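PDB 1OXX: ABC transporter, ATP binding protein, which couples ATP hydrolysis to glucose uptake as the ATP-binding subunit of an ABC transporter from Sulfolobus solfataricus. Local coordinates for residues A[227-232]-A[239-244]; A[254-259]-A[272-277]; A[279-284]-A[324-329]; A[301-306]-A[312-317]. The protein carries 1 engineered substitution. All coordinates share one frame; numbering follows the deposited sequence.

Overall arrangement
The contacts follow the chain from the ATPase domain into the C-terminal beta domain. Contact 1 comes first, pairing helices 225-230 and 235-241 where the two parts of the protein meet. Contact 2 lies on the five-strand antiparallel sheet that includes 245-252, its centre about 17 Å from that of contact 1. Contacts 3 and 4 share a second five-strand sheet, with centres about 9 Å apart and strands 324-328 and 310-317 as neighbours; along the chain, contact 4 falls between the two segments of contact 3. Arg-277 ties contact 2 to contact 1, while Glu-279 and Tyr-327 tie contact 3 to contact 1 as well, joining the helices to both sheets.

Contact 1: A[227-232]-A[239-244]; sequences DLYDNP and SLIGEI
Tyr-229 lies across the end of helix 235-241, its side chain running obliquely past Ile-241. Beyond CB, the ring carbon CG stands anti to the backbone N (chi1 -164°), which swings the ring toward the carbonyl of Ile-241. CD1 comes 3.8 Å from Ile-241 O, which sits at the ring edge and in its plane, and 4.1 Å from Ile-241 CG2. Next, CE1 lies 4.1 Å from the CA of Gly-242; a side chain on that residue would run into the ring. At the tip, OH is hydrogen-bonded to Glu-279 and also accepts from a water 3.2 Å away, which donates to Glu-243 O as well. Arg-277 makes a cation-pi contact with the ring. One residue earlier on the helix, Leu-228 CB packs 4.3 Å from Ile-241 CG1. A leucine in place of Tyr-229 would probably leave Glu-279 without its hydroxyl mate, break the water link to Glu-243 O and deprive Arg-277 of its aromatic partner. The arrangement is that of two consecutive short helices joined by a loop, the side chain of Tyr-229 on the first lying along the C-terminal end of the second, at the junction of the ATPase and C-terminal domains.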
loop_
_atom_site.group_PDB
_atom_site.type_symbol
_atom_site.label_atom_id
_atom_site.label_comp_id
_atom_site.label_asym_id
_atom_site.label_seq_id
_atom_site.Cartn_x
_atom_site.Cartn_y
_atom_site.Cartn_z
ATOM N N ASP A 227 -8.694 -8.571 -5.453
ATOM C CA ASP A 227 -10.107 -8.245 -5.564
ATOM C C ASP A 227 -10.300 -6.737 -5.673
ATOM O O ASP A 227 -11.128 -6.271 -6.459
ATOM C CB ASP A 227 -10.876 -8.868 -4.395
ATOM C CG ASP A 227 -10.959 -10.381 -4.513
ATOM O OD1 ASP A 227 -10.861 -10.892 -5.654
ATOM O OD2 ASP A 227 -11.103 -11.142 -3.532
ATOM N N LEU A 228 -9.532 -5.959 -4.919
ATOM C CA LEU A 228 -9.577 -4.513 -5.089
ATOM C C LEU A 228 -9.071 -4.139 -6.469
ATOM O O LEU A 228 -9.567 -3.184 -7.075
ATOM C CB LEU A 228 -8.744 -3.773 -4.036
ATOM C CG LEU A 228 -9.521 -3.417 -2.760
ATOM C CD1 LEU A 228 -9.958 -4.671 -2.070
ATOM C CD2 LEU A 228 -8.693 -2.541 -1.836
ATOM N N TYR A 229 -8.061 -4.861 -6.956
ATOM C CA TYR A 229 -7.475 -4.564 -8.258
ATOM C C TYR A 229 -8.462 -4.781 -9.411
ATOM O O TYR A 229 -8.591 -3.942 -10.315
ATOM C CB TYR A 229 -6.259 -5.463 -8.466
ATOM C CG TYR A 229 -5.328 -5.032 -9.585
ATOM C CD1 TYR A 229 -4.450 -3.995 -9.406
ATOM C CD2 TYR A 229 -5.324 -5.681 -10.804
ATOM C CE1 TYR A 229 -3.579 -3.618 -10.400
ATOM C CE2 TYR A 229 -4.470 -5.297 -11.814
ATOM C CZ TYR A 229 -3.601 -4.265 -11.605
ATOM O OH TYR A 229 -2.706 -3.853 -12.567
ATOM N N ASP A 230 -9.158 -5.913 -9.385
ATOM C CA ASP A 230 -10.058 -6.268 -10.468
ATOM C C ASP A 230 -11.492 -5.793 -10.248
ATOM O O ASP A 230 -12.214 -5.546 -11.223
ATOM C CB ASP A 230 -10.057 -7.779 -10.676
ATOM C CG ASP A 230 -8.784 -8.279 -11.308
ATOM O OD1 ASP A 230 -8.068 -7.491 -11.979
ATOM O OD2 ASP A 230 -8.424 -9.473 -11.167
ATOM N N ASN A 231 -11.897 -5.639 -8.992
ATOM C CA ASN A 231 -13.261 -5.215 -8.661
ATOM C C ASN A 231 -13.284 -4.015 -7.707
ATOM O O ASN A 231 -13.866 -4.071 -6.621
ATOM C CB ASN A 231 -14.035 -6.398 -8.086
ATOM C CG ASN A 231 -14.106 -7.551 -9.055
ATOM O OD1 ASN A 231 -14.676 -7.423 -10.138
ATOM N ND2 ASN A 231 -13.501 -8.674 -8.689
ATOM N N PRO A 232 -12.664 -2.921 -8.112
ATOM C CA PRO A 232 -12.658 -1.736 -7.245
ATOM C C PRO A 232 -14.042 -1.114 -7.159
ATOM O O PRO A 232 -14.765 -1.068 -8.154
ATOM C CB PRO A 232 -11.698 -0.784 -7.946
ATOM C CG PRO A 232 -11.710 -1.228 -9.395
ATOM C CD PRO A 232 -11.919 -2.717 -9.359
ATOM N N SER A 239 -7.489 3.369 -8.910
ATOM C CA SER A 239 -6.201 4.020 -9.140
ATOM C C SER A 239 -5.246 3.914 -7.956
ATOM O O SER A 239 -4.035 3.933 -8.124
ATOM C CB SER A 239 -6.419 5.481 -9.513
ATOM O OG SER A 239 -6.809 6.255 -8.402
ATOM N N LEU A 240 -5.781 3.794 -6.751
ATOM C CA LEU A 240 -4.919 3.649 -5.587
ATOM C C LEU A 240 -4.192 2.302 -5.586
ATOM O O LEU A 240 -3.035 2.199 -5.114
ATOM C CB LEU A 240 -5.722 3.834 -4.293
ATOM C CG LEU A 240 -6.024 5.283 -3.966
ATOM C CD1 LEU A 240 -7.157 5.404 -2.946
ATOM C CD2 LEU A 240 -4.738 5.970 -3.481
ATOM N N ILE A 241 -4.863 1.269 -6.098
ATOM C CA ILE A 241 -4.304 -0.072 -6.072
ATOM C C ILE A 241 -3.417 -0.391 -7.278
ATOM O O ILE A 241 -2.725 -1.397 -7.267
ATOM C CB ILE A 241 -5.444 -1.113 -5.890
ATOM C CG1 ILE A 241 -4.901 -2.519 -5.579
ATOM C CG2 ILE A 241 -6.320 -1.143 -7.104
ATOM C CD1 ILE A 241 -4.460 -2.708 -4.152
ATOM N N GLY A 242 -3.437 0.466 -8.302
ATOM C CA GLY A 242 -2.611 0.261 -9.483
ATOM C C GLY A 242 -2.900 1.258 -10.586
ATOM O O GLY A 242 -3.906 1.967 -10.544
ATOM N N GLU A 243 -2.036 1.284 -11.593
ATOM C CA GLU A 243 -2.228 2.172 -12.730
ATOM C C GLU A 243 -3.516 1.868 -13.455
ATOM O O GLU A 243 -3.892 0.707 -13.648
ATOM C CB GLU A 243 -1.069 2.047 -13.726
ATOM C CG GLU A 243 0.258 2.507 -13.168
ATOM C CD GLU A 243 1.274 2.812 -14.249
ATOM O OE1 GLU A 243 1.310 2.068 -15.247
ATOM O OE2 GLU A 243 2.032 3.795 -14.090
ATOM N N ILE A 244 -4.192 2.931 -13.858
ATOM C CA ILE A 244 -5.412 2.786 -14.628
ATOM C C ILE A 244 -5.687 4.043 -15.445
ATOM O O ILE A 244 -5.363 5.159 -15.023
ATOM C CB ILE A 244 -6.622 2.466 -13.704
ATOM C CG1 ILE A 244 -7.811 1.995 -14.538
ATOM C CG2 ILE A 244 -6.986 3.669 -12.858
ATOM C CD1 ILE A 244 -8.880 1.252 -13.746
HETATM O O HOH W 1 -1.626 -1.366 -14.243
#

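Contact 2: A[254-259]-A[272-277]; sequences EGVVIG and AIIGIR
Val-256 and Ile-274 meet tip to tip across the inside of a curled antiparallel sheet, and everything that passes between the two segments is apolar. Val-256 carries the contact with both its methyl groups. CG1 stands anti to the backbone N (chi1 177°) and reaches Ile-274 CG1 at 3.9 Å, while CG2, the other branch, turns to Ala-272 and rests 4.1 Å from its CB. Ile-274 CG1 has a second neighbour in Ile-258, whose CD1 approaches it to 4.2 Å. One methylene thus receives methyls from two residues of strand 255-258, and all four touching residues are buried. No hydrogen bond crosses between the segments: the strand axes run at 87° to each other and come no closer than 8.6 Å, a spacing that side chains have to fill.

Backbone hydrogen bonds go instead to the strands alongside. Val-256 pairs with Phe-263, Val-257 with Lys-250, Ala-272 with Gly-249, and Ile-274 with Leu-247. Gly-255 adopts backbone angles at which any CB would press on the carbonyl O of Glu-254. At the far end, Arg-277 leaves the strand toward helix 235-241, where NH1 is hydrogen-bonded to Ala-238 O.

Strand 245-252 lies between strands 255-258 and 271-276 in the sheet, so the contact closes over its concave side. Phe-263 of strand 261-263 adds its side chain to both Ile-258 and Ile-274, and Val-349 of strand 348-351 packs on Ala-272 and Ile-274.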
loop_
_atom_site.group_PDB
_atom_site.type_symbol
_atom_site.label_atom_id
_atom_site.label_comp_id
_atom_site.label_asym_id
_atom_site.label_seq_id
_atom_site.Cartn_x
_atom_site.Cartn_y
_atom_site.Cartn_z
ATOM N N GLU A 254 -25.542 1.587 -27.656
ATOM C CA GLU A 254 -24.478 0.849 -28.299
ATOM C C GLU A 254 -23.217 0.776 -27.443
ATOM O O GLU A 254 -22.241 0.119 -27.810
ATOM C CB GLU A 254 -24.196 1.504 -29.655
ATOM C CG GLU A 254 -25.469 1.814 -30.444
ATOM C CD GLU A 254 -26.277 0.564 -30.737
ATOM O OE1 GLU A 254 -25.676 -0.415 -31.228
ATOM O OE2 GLU A 254 -27.498 0.533 -30.463
ATOM N N GLY A 255 -23.252 1.429 -26.289
ATOM C CA GLY A 255 -22.114 1.436 -25.396
ATOM C C GLY A 255 -21.734 2.848 -24.988
ATOM O O GLY A 255 -22.388 3.814 -25.368
ATOM N N VAL A 256 -20.687 2.958 -24.181
ATOM C CA VAL A 256 -20.195 4.252 -23.704
ATOM C C VAL A 256 -19.296 4.844 -24.768
ATOM O O VAL A 256 -18.250 4.283 -25.093
ATOM C CB VAL A 256 -19.444 4.098 -22.354
ATOM C CG1 VAL A 256 -18.866 5.416 -21.892
ATOM C CG2 VAL A 256 -20.384 3.579 -21.288
ATOM N N VAL A 257 -19.712 5.984 -25.309
ATOM C CA VAL A 257 -19.004 6.616 -26.407
ATOM C C VAL A 257 -18.061 7.708 -25.929
ATOM O O VAL A 257 -18.452 8.598 -25.183
ATOM C CB VAL A 257 -19.984 7.238 -27.396
ATOM C CG1 VAL A 257 -19.249 8.111 -28.405
ATOM C CG2 VAL A 257 -20.782 6.154 -28.124
ATOM N N ILE A 258 -16.814 7.625 -26.383
ATOM C CA ILE A 258 -15.784 8.614 -26.089
ATOM C C ILE A 258 -15.085 8.883 -27.425
ATOM O O ILE A 258 -14.190 8.154 -27.836
ATOM C CB ILE A 258 -14.794 8.075 -25.026
ATOM C CG1 ILE A 258 -15.552 7.527 -23.808
ATOM C CG2 ILE A 258 -13.793 9.158 -24.624
ATOM C CD1 ILE A 258 -14.681 6.907 -22.737
ATOM N N GLY A 259 -15.536 9.905 -28.145
ATOM C CA GLY A 259 -14.999 10.181 -29.457
ATOM C C GLY A 259 -15.159 8.960 -30.339
ATOM O O GLY A 259 -16.251 8.404 -30.474
ATOM N N ALA A 272 -20.727 8.133 -17.985
ATOM C CA ALA A 272 -20.025 7.095 -17.240
ATOM C C ALA A 272 -18.539 7.329 -17.215
ATOM O O ALA A 272 -17.983 7.947 -18.110
ATOM C CB ALA A 272 -20.288 5.737 -17.859
ATOM N N ILE A 273 -17.905 6.793 -16.172
ATOM C CA ILE A 273 -16.467 6.773 -16.078
ATOM C C ILE A 273 -16.022 5.362 -16.432
ATOM O O ILE A 273 -16.539 4.386 -15.886
ATOM C CB ILE A 273 -16.017 7.125 -14.674
ATOM C CG1 ILE A 273 -16.466 8.547 -14.324
ATOM C CG2 ILE A 273 -14.507 6.971 -14.549
ATOM C CD1 ILE A 273 -16.272 8.912 -12.872
ATOM N N ILE A 274 -15.103 5.264 -17.375
ATOM C CA ILE A 274 -14.533 3.995 -17.772
ATOM C C ILE A 274 -13.149 3.900 -17.142
ATOM O O ILE A 274 -12.378 4.851 -17.196
ATOM C CB ILE A 274 -14.403 3.941 -19.321
ATOM C CG1 ILE A 274 -15.772 3.882 -19.994
ATOM C CG2 ILE A 274 -13.534 2.765 -19.762
ATOM C CD1 ILE A 274 -16.438 2.559 -19.847
ATOM N N GLY A 275 -12.850 2.735 -16.571
ATOM C CA GLY A 275 -11.531 2.414 -16.076
ATOM C C GLY A 275 -10.979 1.250 -16.867
ATOM O O GLY A 275 -11.615 0.197 -16.962
ATOM N N ILE A 276 -9.805 1.439 -17.468
ATOM C CA ILE A 276 -9.144 0.348 -18.193
ATOM C C ILE A 276 -7.648 0.414 -17.896
ATOM O O ILE A 276 -6.972 1.421 -18.142
ATOM C CB ILE A 276 -9.487 0.356 -19.729
ATOM C CG1 ILE A 276 -8.996 -0.931 -20.414
ATOM C CG2 ILE A 276 -8.964 1.595 -20.440
ATOM C CD1 ILE A 276 -9.888 -2.155 -20.164
ATOM N N ARG A 277 -7.140 -0.650 -17.290
ATOM C CA ARG A 277 -5.731 -0.677 -16.929
ATOM C C ARG A 277 -4.849 -0.828 -18.172
ATOM O O ARG A 277 -5.262 -1.419 -19.177
ATOM C CB ARG A 277 -5.476 -1.784 -15.916
ATOM C CG ARG A 277 -6.188 -1.575 -14.597
ATOM C CD ARG A 277 -5.610 -2.439 -13.459
ATOM N NE ARG A 277 -6.467 -2.380 -12.286
ATOM C CZ ARG A 277 -6.488 -1.384 -11.408
ATOM N NH1 ARG A 277 -5.647 -0.359 -11.515
ATOM N NH2 ARG A 277 -7.325 -1.436 -10.377
#

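Contact 3: A[279-284]-A[324-329]; sequences EDVKLS and IFTYSD
Val-281 packs on Ile-324 and Thr-326 where the two outermost strands of a curled five-strand antiparallel sheet face each other, an arrangement consistent with the small beta barrels of the OB clan to which the C-terminal family belongs. Strands 281-284 and 324-328 cross at 78° with their axes 7.0 Å apart, so side chains make most of the contact.

The tight part is buried. Both methyls of Val-281 straddle one branch of Ile-324: CG1 and CG2 each lie 3.9 Å from Ile-324 CG2. Val-281 CB also sits 3.9 Å from Thr-326 CB. Thr-326 OG1 stands anti to its own backbone N (chi1 -171°), which points the hydroxyl at the chain leading into strand 281-284, where it is hydrogen-bonded to Pro-278 O, with Val-281 O also near, at 3.1 Å. An alanine here takes away both OG1 and CG2, and is likely to leave the carbonyl of Pro-278 without its hydroxyl partner and open a gap beside Leu-283.

The outer side is looser. Lys-282 and Phe-325 direct their CB atoms away from the opposite strand and find partners elsewhere. Phe-325 makes a cation-pi contact with Arg-312, while Tyr-327 OH is hydrogen-bonded to Glu-243, reaching back to the loop just after helix 235-241. Lys-282 is exposed, though its side chain touches Trp-293.

Leu-283, also packed on Ile-313 and Ile-315, extends the apolar side: the side chains of Leu-283 and Thr-326 lie alongside each other, pointing opposite ways, CD1 of Leu-283 4.0 Å from Thr-326 CG2.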
loop_
_atom_site.group_PDB
_atom_site.type_symbol
_atom_site.label_atom_id
_atom_site.label_comp_id
_atom_site.label_asym_id
_atom_site.label_seq_id
_atom_site.Cartn_x
_atom_site.Cartn_y
_atom_site.Cartn_z
ATOM N N GLU A 279 -2.408 -2.765 -18.970
ATOM C CA GLU A 279 -2.187 -4.126 -19.427
ATOM C C GLU A 279 -3.390 -4.693 -20.174
ATOM O O GLU A 279 -3.277 -5.717 -20.833
ATOM C CB GLU A 279 -1.834 -5.035 -18.259
ATOM C CG GLU A 279 -2.953 -5.230 -17.240
ATOM C CD GLU A 279 -2.865 -4.310 -16.036
ATOM O OE1 GLU A 279 -2.304 -3.205 -16.159
ATOM O OE2 GLU A 279 -3.396 -4.701 -14.954
ATOM N N ASP A 280 -4.521 -4.007 -20.073
ATOM C CA ASP A 280 -5.764 -4.461 -20.691
ATOM C C ASP A 280 -6.097 -3.697 -21.953
ATOM O O ASP A 280 -7.247 -3.700 -22.402
ATOM C CB ASP A 280 -6.907 -4.390 -19.689
ATOM C CG ASP A 280 -6.664 -5.271 -18.486
ATOM O OD1 ASP A 280 -6.135 -6.402 -18.665
ATOM O OD2 ASP A 280 -6.956 -4.866 -17.340
ATOM N N VAL A 281 -5.084 -3.041 -22.503
ATOM C CA VAL A 281 -5.187 -2.287 -23.754
ATOM C C VAL A 281 -4.127 -2.818 -24.722
ATOM O O VAL A 281 -3.002 -3.103 -24.312
ATOM C CB VAL A 281 -4.938 -0.785 -23.521
ATOM C CG1 VAL A 281 -4.918 0.018 -24.844
ATOM C CG2 VAL A 281 -5.953 -0.209 -22.561
ATOM N N LYS A 282 -4.484 -2.924 -26.008
ATOM C CA LYS A 282 -3.532 -3.318 -27.046
ATOM C C LYS A 282 -3.807 -2.470 -28.276
ATOM O O LYS A 282 -4.963 -2.208 -28.589
ATOM C CB LYS A 282 -3.671 -4.803 -27.391
ATOM C CG LYS A 282 -2.721 -5.299 -28.455
ATOM C CD LYS A 282 -2.805 -6.833 -28.625
ATOM C CE LYS A 282 -1.968 -7.336 -29.780
ATOM N NZ LYS A 282 -0.516 -7.259 -29.483
ATOM N N LEU A 283 -2.753 -2.009 -28.937
ATOM C CA LEU A 283 -2.860 -1.174 -30.136
ATOM C C LEU A 283 -2.340 -1.892 -31.383
ATOM O O LEU A 283 -1.411 -2.712 -31.307
ATOM C CB LEU A 283 -2.043 0.097 -29.940
ATOM C CG LEU A 283 -2.279 0.869 -28.645
ATOM C CD1 LEU A 283 -1.328 2.041 -28.559
ATOM C CD2 LEU A 283 -3.703 1.329 -28.531
ATOM N N SER A 284 -2.929 -1.575 -32.529
ATOM C CA SER A 284 -2.471 -2.145 -33.807
ATOM C C SER A 284 -2.786 -1.197 -34.943
ATOM O O SER A 284 -3.562 -0.273 -34.791
ATOM C CB SER A 284 -3.137 -3.478 -34.131
ATOM O OG SER A 284 -4.509 -3.124 -34.247
ATOM N N ILE A 324 -5.553 7.349 -23.168
ATOM C CA ILE A 324 -5.322 5.973 -22.789
ATOM C C ILE A 324 -3.840 5.695 -23.038
ATOM O O ILE A 324 -3.302 5.949 -24.139
ATOM C CB ILE A 324 -6.147 4.998 -23.612
ATOM C CG1 ILE A 324 -7.627 5.103 -23.265
ATOM C CG2 ILE A 324 -5.655 3.598 -23.382
ATOM C CD1 ILE A 324 -8.467 4.177 -24.117
ATOM N N PHE A 325 -3.161 5.220 -22.003
ATOM C CA PHE A 325 -1.795 4.751 -22.179
ATOM C C PHE A 325 -1.694 3.255 -21.965
ATOM O O PHE A 325 -2.504 2.623 -21.254
ATOM C CB PHE A 325 -0.781 5.494 -21.295
ATOM C CG PHE A 325 -0.933 5.238 -19.825
ATOM C CD1 PHE A 325 -0.250 4.211 -19.210
ATOM C CD2 PHE A 325 -1.775 6.025 -19.067
ATOM C CE1 PHE A 325 -0.417 3.975 -17.847
ATOM C CE2 PHE A 325 -1.943 5.790 -17.718
ATOM C CZ PHE A 325 -1.253 4.767 -17.112
ATOM N N THR A 326 -0.696 2.686 -22.617
ATOM C CA THR A 326 -0.399 1.279 -22.503
ATOM C C THR A 326 1.104 1.103 -22.738
ATOM O O THR A 326 1.785 2.041 -23.163
ATOM C CB THR A 326 -1.218 0.473 -23.519
ATOM O OG1 THR A 326 -1.066 -0.922 -23.244
ATOM C CG2 THR A 326 -0.670 0.641 -24.916
ATOM N N TYR A 327 1.634 -0.077 -22.440
ATOM C CA TYR A 327 3.066 -0.339 -22.576
ATOM C C TYR A 327 3.331 -1.337 -23.683
ATOM O O TYR A 327 2.605 -2.310 -23.847
ATOM C CB TYR A 327 3.677 -0.848 -21.270
ATOM C CG TYR A 327 3.554 0.108 -20.140
ATOM C CD1 TYR A 327 2.528 -0.011 -19.206
ATOM C CD2 TYR A 327 4.454 1.155 -19.997
ATOM C CE1 TYR A 327 2.411 0.882 -18.185
ATOM C CE2 TYR A 327 4.333 2.077 -18.976
ATOM C CZ TYR A 327 3.310 1.927 -18.064
ATOM O OH TYR A 327 3.187 2.827 -17.029
ATOM N N SER A 328 4.405 -1.112 -24.432
ATOM C CA SER A 328 4.712 -1.974 -25.564
ATOM C C SER A 328 6.198 -2.199 -25.802
ATOM O O SER A 328 7.040 -1.388 -25.398
ATOM C CB SER A 328 4.119 -1.386 -26.831
ATOM O OG SER A 328 4.371 -2.230 -27.942
ATOM N N ASP A 329 6.490 -3.312 -26.478
ATOM C CA ASP A 329 7.841 -3.672 -26.877
ATOM C C ASP A 329 8.346 -2.751 -27.971
ATOM O O ASP A 329 9.527 -2.463 -28.018
ATOM C CB ASP A 329 7.879 -5.088 -27.471
ATOM C CG ASP A 329 7.726 -6.179 -26.438
ATOM O OD1 ASP A 329 8.224 -6.016 -25.300
ATOM O OD2 ASP A 329 7.141 -7.251 -26.706
#

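Contact 4: A[301-306]-A[312-317]; sequences VKVIGY and RITITP
Val-303 takes chi1 of 62°, placing CG1 between its backbone N and carbonyl carbon, 3.7 Å from Thr-314 CB; the two side chains lie side by side and point the same way. Lys-302 is extended throughout, which carries CD across Thr-316 CG2 at 4.1 Å and delivers NZ to a salt bridge with Glu-323. Lys-302 and Val-303 both face Thr-314, the mark of a classic beta bulge. Lys-302 N donates to Thr-314 O at 2.8 Å, and Val-303 N makes a weak second bond to the same oxygen at 3.4 Å. The helical psi of Lys-302 (-49°) makes this doubling possible and shifts the register by one residue. Beyond the bulge the antiparallel pairing resumes: Thr-314 N donates to Val-303 O at 2.9 Å, and Gly-305 and Arg-312 exchange a reciprocal pair of bonds. Between these pairs, Ile-304 CA makes a CA-H...O contact of 3.3 Å with Arg-312 O. On the face that carries Ile-304 and Ile-313, opposite Val-303 and Thr-314, Val-301 CG1 lies 4.0 Å from Ile-313 CG2 as the side chains cross.

The two segments form the body of the hairpin 294-307 and 310-317. Strand 324-328 pairs with the outer side of 310-317, strand 337-342 flanks 294-307, and Leu-283 of strand 281-284 packs against Ile-313 and Ile-315.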
loop_
_atom_site.group_PDB
_atom_site.type_symbol
_atom_site.label_atom_id
_atom_site.label_comp_id
_atom_site.label_asym_id
_atom_site.label_seq_id
_atom_site.Cartn_x
_atom_site.Cartn_y
_atom_site.Cartn_z
ATOM N N VAL A 301 -1.944 8.269 -31.798
ATOM C CA VAL A 301 -0.873 8.409 -30.830
ATOM C C VAL A 301 -0.565 9.881 -30.539
ATOM O O VAL A 301 -0.346 10.688 -31.460
ATOM C CB VAL A 301 0.409 7.680 -31.299
ATOM C CG1 VAL A 301 1.487 7.827 -30.297
ATOM C CG2 VAL A 301 0.125 6.224 -31.550
ATOM N N LYS A 302 -0.598 10.229 -29.257
ATOM C CA LYS A 302 -0.305 11.589 -28.811
ATOM C C LYS A 302 1.157 11.757 -28.405
ATOM O O LYS A 302 1.815 12.734 -28.797
ATOM C CB LYS A 302 -1.202 11.923 -27.624
ATOM C CG LYS A 302 -0.917 13.262 -27.001
ATOM C CD LYS A 302 -1.845 13.500 -25.829
ATOM C CE LYS A 302 -1.632 14.866 -25.210
ATOM N NZ LYS A 302 -2.652 15.166 -24.167
ATOM N N VAL A 303 1.660 10.838 -27.580
ATOM C CA VAL A 303 3.022 10.948 -27.076
ATOM C C VAL A 303 3.531 9.606 -26.593
ATOM O O VAL A 303 2.756 8.748 -26.168
ATOM C CB VAL A 303 3.073 11.982 -25.938
ATOM C CG1 VAL A 303 2.206 11.549 -24.762
ATOM C CG2 VAL A 303 4.518 12.303 -25.533
ATOM N N ILE A 304 4.845 9.438 -26.664
ATOM C CA ILE A 304 5.507 8.245 -26.186
ATOM C C ILE A 304 6.505 8.585 -25.108
ATOM O O ILE A 304 7.247 9.579 -25.200
ATOM C CB ILE A 304 6.231 7.523 -27.343
ATOM C CG1 ILE A 304 5.243 7.154 -28.447
ATOM C CG2 ILE A 304 6.960 6.257 -26.821
ATOM C CD1 ILE A 304 5.897 6.554 -29.628
ATOM N N GLY A 305 6.510 7.743 -24.091
ATOM C CA GLY A 305 7.497 7.752 -23.038
ATOM C C GLY A 305 8.272 6.443 -23.058
ATOM O O GLY A 305 7.886 5.481 -23.746
ATOM N N TYR A 306 9.369 6.398 -22.319
ATOM C CA TYR A 306 10.216 5.214 -22.284
ATOM C C TYR A 306 10.548 4.885 -20.855
ATOM O O TYR A 306 11.174 5.689 -20.180
ATOM C CB TYR A 306 11.497 5.431 -23.094
ATOM C CG TYR A 306 12.397 4.226 -23.187
ATOM C CD1 TYR A 306 11.920 3.025 -23.684
ATOM C CD2 TYR A 306 13.702 4.276 -22.755
ATOM C CE1 TYR A 306 12.721 1.910 -23.765
ATOM C CE2 TYR A 306 14.526 3.158 -22.842
ATOM C CZ TYR A 306 14.016 1.978 -23.341
ATOM O OH TYR A 306 14.801 0.848 -23.433
ATOM N N ARG A 312 5.860 3.576 -23.354
ATOM C CA ARG A 312 4.572 3.978 -22.813
ATOM C C ARG A 312 3.909 4.822 -23.880
ATOM O O ARG A 312 4.316 5.965 -24.136
ATOM C CB ARG A 312 4.763 4.771 -21.525
ATOM C CG ARG A 312 3.499 5.103 -20.735
ATOM C CD ARG A 312 3.849 5.962 -19.527
ATOM N NE ARG A 312 2.789 6.204 -18.555
ATOM C CZ ARG A 312 1.873 7.143 -18.668
ATOM N NH1 ARG A 312 1.849 7.922 -19.740
ATOM N NH2 ARG A 312 0.976 7.300 -17.707
ATOM N N ILE A 313 2.923 4.235 -24.544
ATOM C CA ILE A 313 2.255 4.878 -25.650
ATOM C C ILE A 313 0.938 5.460 -25.181
ATOM O O ILE A 313 0.076 4.731 -24.681
ATOM C CB ILE A 313 1.992 3.868 -26.802
ATOM C CG1 ILE A 313 3.275 3.159 -27.210
ATOM C CG2 ILE A 313 1.342 4.568 -27.968
ATOM C CD1 ILE A 313 3.062 2.084 -28.218
ATOM N N THR A 314 0.768 6.764 -25.344
ATOM C CA THR A 314 -0.462 7.439 -24.989
ATOM C C THR A 314 -1.209 7.788 -26.261
ATOM O O THR A 314 -0.628 8.386 -27.181
ATOM C CB THR A 314 -0.170 8.733 -24.225
ATOM O OG1 THR A 314 0.438 8.433 -22.959
ATOM C CG2 THR A 314 -1.477 9.442 -23.900
ATOM N N ILE A 315 -2.474 7.391 -26.324
ATOM C CA ILE A 315 -3.326 7.722 -27.445
ATOM C C ILE A 315 -4.480 8.550 -26.944
ATOM O O ILE A 315 -4.707 8.641 -25.740
ATOM C CB ILE A 315 -3.885 6.446 -28.116
ATOM C CG1 ILE A 315 -4.823 5.697 -27.181
ATOM C CG2 ILE A 315 -2.771 5.531 -28.553
ATOM C CD1 ILE A 315 -6.266 5.930 -27.453
ATOM N N THR A 316 -5.179 9.185 -27.874
ATOM C CA THR A 316 -6.494 9.730 -27.587
ATOM C C THR A 316 -7.393 9.230 -28.691
ATOM O O THR A 316 -6.926 8.885 -29.772
ATOM C CB THR A 316 -6.587 11.259 -27.578
ATOM O OG1 THR A 316 -6.363 11.758 -28.896
ATOM C CG2 THR A 316 -5.533 11.893 -26.685
ATOM N N PRO A 317 -8.691 9.169 -28.422
ATOM C CA PRO A 317 -9.630 8.884 -29.499
ATOM C C PRO A 317 -9.632 10.055 -30.448
ATOM O O PRO A 317 -9.180 11.150 -30.081
ATOM C CB PRO A 317 -10.984 8.808 -28.788
ATOM C CG PRO A 317 -10.665 8.633 -27.368
ATOM C CD PRO A 317 -9.371 9.357 -27.131
#